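Local atomic coordinates of hypothetical 19.5 KDA protein IN emre-rus intergenic region (Escherichia coli, PDB entry 1FUX), a protein that is of unknown function but is a periplasmic homodimer of the phosphatidylethanolamine-binding protein family, homologous to a Raf kinase inhibitor protein. Residues I132-N137 with A141-M146. Sequence-based numbering, arbitrary orientation.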
ATOM      1  N   ILE A 132      -4.133  -7.233  17.914  1.00 26.85           N
ATOM      2  CA  ILE A 132      -3.171  -6.276  17.346  1.00 25.47           C
ATOM      3  C   ILE A 132      -3.990  -5.014  17.111  1.00 23.60           C
ATOM      4  O   ILE A 132      -5.194  -5.157  16.890  1.00 24.37           O
ATOM      5  CB  ILE A 132      -2.417  -6.769  16.117  1.00 24.40           C
ATOM      6  CG1 ILE A 132      -3.263  -7.415  15.003  1.00 22.07           C
ATOM      7  CG2 ILE A 132      -1.318  -7.751  16.542  1.00 23.27           C
ATOM      8  CD1 ILE A 132      -2.563  -7.138  13.655  1.00 23.32           C
ATOM      9  N   PRO A 133      -3.465  -3.833  17.381  1.00 23.78           N
ATOM     10  CA  PRO A 133      -4.198  -2.602  17.297  1.00 24.05           C
ATOM     11  C   PRO A 133      -4.518  -2.199  15.862  1.00 22.11           C
ATOM     12  O   PRO A 133      -3.790  -1.393  15.310  1.00 24.01           O
ATOM     13  CB  PRO A 133      -3.312  -1.559  17.967  1.00 23.65           C
ATOM     14  CG  PRO A 133      -1.935  -2.099  17.758  1.00 26.05           C
ATOM     15  CD  PRO A 133      -2.057  -3.601  17.833  1.00 24.18           C
ATOM     16  N   VAL A 134      -5.514  -2.796  15.236  1.00 21.05           N
ATOM     17  CA  VAL A 134      -5.864  -2.397  13.879  1.00 20.72           C
ATOM     18  C   VAL A 134      -7.294  -1.860  13.907  1.00 21.24           C
ATOM     19  O   VAL A 134      -8.114  -2.214  14.764  1.00 20.10           O
ATOM     20  CB  VAL A 134      -5.590  -3.349  12.734  1.00 22.55           C
ATOM     21  CG1 VAL A 134      -4.774  -4.568  13.096  1.00 23.94           C
ATOM     22  CG2 VAL A 134      -6.728  -3.664  11.786  1.00 21.65           C
ATOM     23  N   ASP A 135      -7.507  -0.902  13.009  1.00 19.05           N
ATOM     24  CA  ASP A 135      -8.850  -0.346  12.893  1.00 18.69           C
ATOM     25  C   ASP A 135      -9.157  -0.160  11.421  1.00 17.09           C
ATOM     26  O   ASP A 135      -8.348  -0.526  10.542  1.00 14.96           O
ATOM     27  CB  ASP A 135      -9.026   0.870  13.770  1.00 19.53           C
ATOM     28  CG  ASP A 135      -8.111   2.032  13.457  1.00 23.04           C
ATOM     29  OD1 ASP A 135      -7.662   2.217  12.304  1.00 20.03           O
ATOM     30  OD2 ASP A 135      -7.874   2.796  14.439  1.00 22.49           O
ATOM     31  N   SER A 136     -10.277   0.495  11.122  1.00 14.92           N
ATOM     32  CA  SER A 136     -10.647   0.654   9.724  1.00 17.69           C
ATOM     33  C   SER A 136      -9.701   1.564   8.977  1.00 17.26           C
ATOM     34  O   SER A 136      -9.773   1.522   7.744  1.00 18.03           O
ATOM     35  CB  SER A 136     -12.102   1.131   9.586  1.00 17.02           C
ATOM     36  OG  SER A 136     -12.154   2.385  10.236  1.00 19.29           O
ATOM     37  N   ASN A 137      -8.900   2.362   9.668  1.00 17.04           N
ATOM     38  CA  ASN A 137      -7.966   3.240   8.985  1.00 18.73           C
ATOM     39  C   ASN A 137      -6.592   2.578   8.832  1.00 17.70           C
ATOM     40  O   ASN A 137      -5.716   3.227   8.246  1.00 16.30           O
ATOM     41  CB  ASN A 137      -7.787   4.474   9.860  1.00 23.85           C
ATOM     42  CG  ASN A 137      -8.967   5.421   9.772  1.00 27.04           C
ATOM     43  OD1 ASN A 137      -9.544   5.692   8.704  1.00 29.07           O
ATOM     44  ND2 ASN A 137      -9.281   5.941  10.967  1.00 28.21           N
ATOM     45  N   ALA A 141      -0.044  -2.012   4.558  1.00 11.10           N
ATOM     46  CA  ALA A 141       1.332  -2.091   5.069  1.00 11.84           C
ATOM     47  C   ALA A 141       1.430  -2.127   6.577  1.00 11.50           C
ATOM     48  O   ALA A 141       2.281  -2.832   7.164  1.00 12.31           O
ATOM     49  CB  ALA A 141       2.147  -0.901   4.516  1.00 11.72           C
ATOM     50  N   LEU A 142       0.624  -1.283   7.251  1.00 12.14           N
ATOM     51  CA  LEU A 142       0.631  -1.222   8.699  1.00 15.75           C
ATOM     52  C   LEU A 142       0.184  -2.553   9.272  1.00 18.52           C
ATOM     53  O   LEU A 142       0.805  -3.104  10.190  1.00 17.33           O
ATOM     54  CB  LEU A 142      -0.231  -0.087   9.259  1.00 16.67           C
ATOM     55  CG  LEU A 142      -0.332  -0.014  10.799  1.00 20.35           C
ATOM     56  CD1 LEU A 142       1.066  -0.009  11.418  1.00 20.33           C
ATOM     57  CD2 LEU A 142      -1.150   1.195  11.260  1.00 17.93           C
ATOM     58  N   VAL A 143      -0.872  -3.129   8.663  1.00 16.57           N
ATOM     59  CA  VAL A 143      -1.318  -4.448   9.110  1.00 16.40           C
ATOM     60  C   VAL A 143      -0.232  -5.454   8.851  1.00 16.76           C
ATOM     61  O   VAL A 143       0.144  -6.325   9.667  1.00 17.30           O
ATOM     62  CB  VAL A 143      -2.618  -4.793   8.324  1.00 16.46           C
ATOM     63  CG1 VAL A 143      -2.994  -6.258   8.564  1.00 17.63           C
ATOM     64  CG2 VAL A 143      -3.712  -3.836   8.729  1.00 15.32           C
ATOM     65  N   GLY A 144       0.385  -5.399   7.667  1.00 14.88           N
ATOM     66  CA  GLY A 144       1.436  -6.347   7.265  1.00 15.17           C
ATOM     67  C   GLY A 144       2.635  -6.303   8.199  1.00 18.07           C
ATOM     68  O   GLY A 144       3.223  -7.371   8.537  1.00 18.62           O
ATOM     69  N   TYR A 145       2.901  -5.088   8.676  1.00 21.40           N
ATOM     70  CA  TYR A 145       3.998  -4.895   9.604  1.00 24.92           C
ATOM     71  C   TYR A 145       3.698  -5.725  10.846  1.00 26.30           C
ATOM     72  O   TYR A 145       4.525  -6.561  11.225  1.00 27.08           O
ATOM     73  CB  TYR A 145       4.114  -3.407   9.982  1.00 28.47           C
ATOM     74  CG  TYR A 145       5.363  -3.184  10.822  1.00 33.06           C
ATOM     75  CD1 TYR A 145       6.585  -2.992  10.200  1.00 36.40           C
ATOM     76  CD2 TYR A 145       5.316  -3.175  12.204  1.00 35.07           C
ATOM     77  CE1 TYR A 145       7.739  -2.797  10.951  1.00 37.57           C
ATOM     78  CE2 TYR A 145       6.461  -2.973  12.961  1.00 36.89           C
ATOM     79  CZ  TYR A 145       7.665  -2.794  12.320  1.00 38.31           C
ATOM     80  OH  TYR A 145       8.810  -2.580  13.066  1.00 41.78           O
HETATM   81  N   MSE A 146       2.496  -5.524  11.406  1.00 26.89           N
HETATM   82  CA  MSE A 146       2.126  -6.249  12.607  1.00 27.70           C
HETATM   83  C   MSE A 146       1.965  -7.745  12.451  1.00 24.21           C
HETATM   84  O   MSE A 146       2.209  -8.401  13.490  1.00 23.50           O
HETATM   85  CB  MSE A 146       0.853  -5.677  13.246  1.00 33.34           C
HETATM   86  CG  MSE A 146       1.054  -4.244  13.703  1.00 40.19           C
HETATM   87 SE   MSE A 146      -0.556  -3.393  14.250  1.00 51.12          SE
HETATM   88  CE  MSE A 146      -1.429  -3.386  12.708  1.00 47.59           C
TER
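M146, a selenomethionine, reaches from the helix across the side chains of I132, P133 and V134, its atoms meeting them in turn. M146 CB lies 3.7 Å from I132 CD1. With CG beside the backbone N (chi1 -63°) and the next bond extended, the chain carries M146 SE over to P133, 3.9 Å from P133 CD, with P133 O equally near and P133 CG almost so. A bend at chi3 (-64°) then turns M146 CE off the proline ring, to 3.6 Å from V134 CG1 and 4.0 Å from I132 CD1. One turn earlier, V143 CG2 approaches V134 CG2 more loosely, at 4.3 Å. Two tight turns shape the loop: an inverse gamma turn centred on P133, with a weak hydrogen bond from V134 N to I132 O, and an Asx turn in which N137 N donates a hydrogen bond to D135 OD1 from above the carboxylate plane. I132, V134 and V143 touch V69 of strand 63-72, while L142 and Y145 pack on W63 and P58, respectively, of the second subunit. The arrangement is a loop-helix connection of the all-beta PEBP fold, an apolar seam joining helix 140-148 to the loop leading into it from strand 118-127.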